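Local coordinates for gene 2 protein (Enterobacteria phage Sf6, PDB 5C12) that is the large terminase subunit of a phage DNA-packaging machine, present here as its metal-dependent nuclease domain, at residues 181-184 / 185-189; 192-195 / 196-199. The protein carries 1 engineered substitution. All coordinates share one frame; numbering follows the deposited sequence.

Contact 1: residues 181-184 / 185-189; sequences YLTY and RAVVH
Tyr-181 sends its ring outward and slightly forward along the helix, CG anti to the backbone N (chi1 176°), while Arg-185, one turn later, folds CG back toward it, beside its own N (chi1 -64°), and bends again at chi2 and chi3; the two side chains therefore run alongside each other. Arg-185 CG sits over one face of the Tyr-181 ring, 3.9 Å from its centroid, a CH-pi contact, and CD rests 3.6 Å from the Tyr-181 OH. The curled arginine thus has its methylene groups against the phenol, while its guanidinium lies over the His-189 ring and NH2 forms a salt bridge with Glu-191. A second such pair follows: Val-188 CB covers one face of the Tyr-184 ring at 4.3 Å from the centroid, with CG2 3.7 Å from Tyr-184 CE1. The His-189 ring meets the same tyrosine obliquely, planes at 66°. Beneath the side chains run helical i to i+4 backbone bonds, among them Val-188 N to Tyr-184 O (2.8 Å) and Arg-185 N to Tyr-181 O (2.9 Å). All of this belongs to the last turns of helix 168-189. Tyr-181 and Tyr-184 both meet Trp-28 of helix 26-32, Thr-183 and Val-187 press on Ala-35 of helix 35-39, and Ala-186 packs on Leu-39 of that helix and on the loop residue Met-198.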
# COMPACT_ATOMS: atom_id res chain seq x y z
N TYR A 181 6.62 8.55 -8.56
CA TYR A 181 7.54 9.15 -9.52
C TYR A 181 6.84 10.13 -10.44
O TYR A 181 7.33 11.22 -10.69
CB TYR A 181 8.23 8.07 -10.35
CG TYR A 181 9.13 8.62 -11.42
CD1 TYR A 181 10.32 9.21 -11.09
CD2 TYR A 181 8.77 8.55 -12.75
CE1 TYR A 181 11.16 9.71 -12.06
CE2 TYR A 181 9.60 9.06 -13.73
CZ TYR A 181 10.78 9.62 -13.37
OH TYR A 181 11.63 10.15 -14.33
N LEU A 182 5.68 9.76 -10.96
CA LEU A 182 4.92 10.65 -11.82
C LEU A 182 4.55 11.94 -11.04
O LEU A 182 4.56 13.05 -11.59
CB LEU A 182 3.69 9.94 -12.37
CG LEU A 182 3.10 10.40 -13.69
CD1 LEU A 182 4.11 10.20 -14.82
CD2 LEU A 182 1.82 9.61 -13.94
N THR A 183 4.23 11.79 -9.76
CA THR A 183 3.88 12.93 -8.90
C THR A 183 5.08 13.83 -8.72
O THR A 183 4.98 15.05 -8.84
CB THR A 183 3.35 12.47 -7.54
OG1 THR A 183 2.27 11.57 -7.74
CG2 THR A 183 2.83 13.61 -6.77
N TYR A 184 6.24 13.23 -8.48
CA TYR A 184 7.49 13.98 -8.39
C TYR A 184 7.76 14.77 -9.66
O TYR A 184 8.13 15.93 -9.61
CB TYR A 184 8.64 13.02 -8.09
CG TYR A 184 10.00 13.62 -8.19
CD1 TYR A 184 10.54 14.35 -7.15
CD2 TYR A 184 10.76 13.44 -9.33
CE1 TYR A 184 11.80 14.92 -7.25
CE2 TYR A 184 12.01 13.98 -9.45
CZ TYR A 184 12.53 14.72 -8.41
OH TYR A 184 13.79 15.25 -8.55
N ARG A 185 7.61 14.14 -10.82
CA ARG A 185 7.87 14.83 -12.08
C ARG A 185 6.89 15.99 -12.29
O ARG A 185 7.23 17.03 -12.82
CB ARG A 185 7.83 13.86 -13.26
CG ARG A 185 8.92 12.79 -13.23
CD ARG A 185 10.34 13.33 -13.24
NE ARG A 185 10.65 14.12 -14.43
CZ ARG A 185 11.88 14.52 -14.76
NH1 ARG A 185 12.91 14.19 -13.99
NH2 ARG A 185 12.08 15.24 -15.85
N ALA A 186 5.65 15.82 -11.85
CA ALA A 186 4.68 16.89 -12.00
C ALA A 186 4.97 18.06 -11.05
O ALA A 186 4.91 19.22 -11.45
CB ALA A 186 3.28 16.34 -11.72
N VAL A 187 5.28 17.73 -9.81
CA VAL A 187 5.48 18.73 -8.76
C VAL A 187 6.80 19.47 -8.95
O VAL A 187 6.86 20.70 -8.80
CB VAL A 187 5.45 18.07 -7.37
CG1 VAL A 187 5.92 19.05 -6.28
CG2 VAL A 187 4.06 17.57 -7.06
N VAL A 188 7.86 18.73 -9.25
CA VAL A 188 9.22 19.28 -9.25
C VAL A 188 9.69 19.67 -10.65
O VAL A 188 10.49 20.59 -10.81
CB VAL A 188 10.23 18.30 -8.60
CG1 VAL A 188 11.64 18.83 -8.62
CG2 VAL A 188 9.81 17.98 -7.16
N HIS A 189 9.21 18.98 -11.69
CA HIS A 189 9.63 19.27 -13.06
C HIS A 189 8.53 19.85 -13.94
O HIS A 189 8.75 20.08 -15.12
CB HIS A 189 10.21 18.02 -13.71
CG HIS A 189 11.46 17.54 -13.06
ND1 HIS A 189 12.71 17.94 -13.47
CD2 HIS A 189 11.66 16.70 -12.01
CE1 HIS A 189 13.63 17.36 -12.72
NE2 HIS A 189 13.01 16.60 -11.83

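Contact 2: residues 192-195 / 196-199; sequences YADP and DDML
Pro-195 O accepts two hydrogen bonds, from Met-198 N (3.0 Å) and from Ser-69 OG, which ties the turn to the residue just before strand 70-77. The Met-198 N-H arrives from well above the carbonyl plane, consistent with an i to i+3 turn bond. One residue earlier, Asp-194 O receives Asp-197 N at 2.8 Å. The Asp-194 side chain adds a third bond: with CG anti to the backbone N (chi1 -176°), OD1 reaches Asp-196 N at 2.9 Å, approached from above the carboxylate plane. A water bridges Asp-194 N and Asp-197 OD2, 2.8 Å from the latter. Three acids thus gather on one short turn; Asp-194 OD1 is 4.0 Å from Asp-196 OD1, which would tend to raise both pKa values, an effect that the N-H received by Asp-194 OD1 should partly offset for Asp-194. On the buried side Met-198 bends at chi3 (-79°) and lays CE 3.5 Å from Pro-195 CA, while its SD lies 4.1 Å from Ala-193 CB. Trp-41 packs on both Pro-195 and Met-198. The Asx turn of Asp-194 coincides at its start with the first of two overlapping type I turns, a characteristic way of opening a short 3-10 segment.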
# COMPACT_ATOMS: atom_id res chain seq x y z
N TYR A 192 3.11 17.46 -16.81
CA TYR A 192 1.73 17.12 -16.55
C TYR A 192 1.53 15.62 -16.37
O TYR A 192 2.15 14.78 -17.05
CB TYR A 192 0.81 17.63 -17.65
CG TYR A 192 -0.60 17.14 -17.46
CD1 TYR A 192 -1.44 17.71 -16.51
CD2 TYR A 192 -1.09 16.07 -18.21
CE1 TYR A 192 -2.74 17.24 -16.32
CE2 TYR A 192 -2.38 15.60 -18.03
CZ TYR A 192 -3.20 16.19 -17.08
OH TYR A 192 -4.49 15.73 -16.89
N ALA A 193 0.65 15.29 -15.44
CA ALA A 193 0.19 13.93 -15.27
C ALA A 193 -1.25 14.00 -14.82
O ALA A 193 -1.68 14.95 -14.18
CB ALA A 193 1.04 13.20 -14.24
N ASP A 194 -2.01 12.97 -15.17
CA ASP A 194 -3.38 12.86 -14.71
C ASP A 194 -3.34 12.57 -13.19
O ASP A 194 -2.63 11.67 -12.74
CB ASP A 194 -4.05 11.75 -15.53
CG ASP A 194 -5.53 11.56 -15.23
OD1 ASP A 194 -6.01 11.92 -14.15
OD2 ASP A 194 -6.22 11.02 -16.13
N PRO A 195 -4.10 13.33 -12.38
CA PRO A 195 -4.13 13.06 -10.94
C PRO A 195 -4.47 11.61 -10.62
O PRO A 195 -4.04 11.04 -9.60
CB PRO A 195 -5.23 13.99 -10.43
CG PRO A 195 -5.25 15.11 -11.40
CD PRO A 195 -4.91 14.50 -12.74
N ASP A 196 -5.23 10.98 -11.51
CA ASP A 196 -5.60 9.58 -11.30
C ASP A 196 -4.40 8.63 -11.31
O ASP A 196 -4.45 7.51 -10.77
CB ASP A 196 -6.63 9.14 -12.34
CG ASP A 196 -8.03 9.61 -11.99
OD1 ASP A 196 -8.20 10.45 -11.08
OD2 ASP A 196 -8.97 9.16 -12.67
N ASP A 197 -3.30 9.07 -11.90
CA ASP A 197 -2.07 8.30 -11.98
C ASP A 197 -1.02 8.76 -10.94
O ASP A 197 0.08 8.24 -10.90
CB ASP A 197 -1.49 8.44 -13.39
CG ASP A 197 -2.41 7.91 -14.47
OD1 ASP A 197 -3.11 6.92 -14.17
OD2 ASP A 197 -2.43 8.47 -15.59
N MET A 198 -1.39 9.72 -10.11
CA MET A 198 -0.47 10.27 -9.10
C MET A 198 -0.84 9.75 -7.70
O MET A 198 -1.77 8.94 -7.56
CB MET A 198 -0.53 11.79 -9.12
CG MET A 198 0.13 12.37 -10.36
SD MET A 198 0.50 14.14 -10.33
CE MET A 198 -1.09 14.85 -10.67
N LEU A 199 -0.12 10.20 -6.67
CA LEU A 199 -0.47 9.90 -5.30
C LEU A 199 -0.01 11.07 -4.45
O LEU A 199 1.14 11.49 -4.56
CB LEU A 199 0.18 8.61 -4.82
CG LEU A 199 -0.47 8.09 -3.53
CD1 LEU A 199 -1.89 7.60 -3.79
CD2 LEU A 199 0.40 7.00 -2.91
O HOH W 1 -0.89 10.56 -16.51

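Contact 1 comes first along the chain, at the end of helix 168-189; contact 2 follows in the loop that turns back toward strand 200-201, and their centres lie 9 Å apart. The returning loop packs on the helix it has just left. Thr-183 OG1, already bonded to Arg-179 O, probably takes a further hydrogen bond from Leu-199 N (3.0 Å), and Leu-182 meets the loop through CG on Ala-193 CB (3.5 Å) and CD2 on Asp-197 CB. The loop then runs into strand 200-201, which lies at the sheet edge beside strand 70-77. Both contacts are structural packing, away from the magnesium site of Asp-52 and Asp-252 in this nuclease domain.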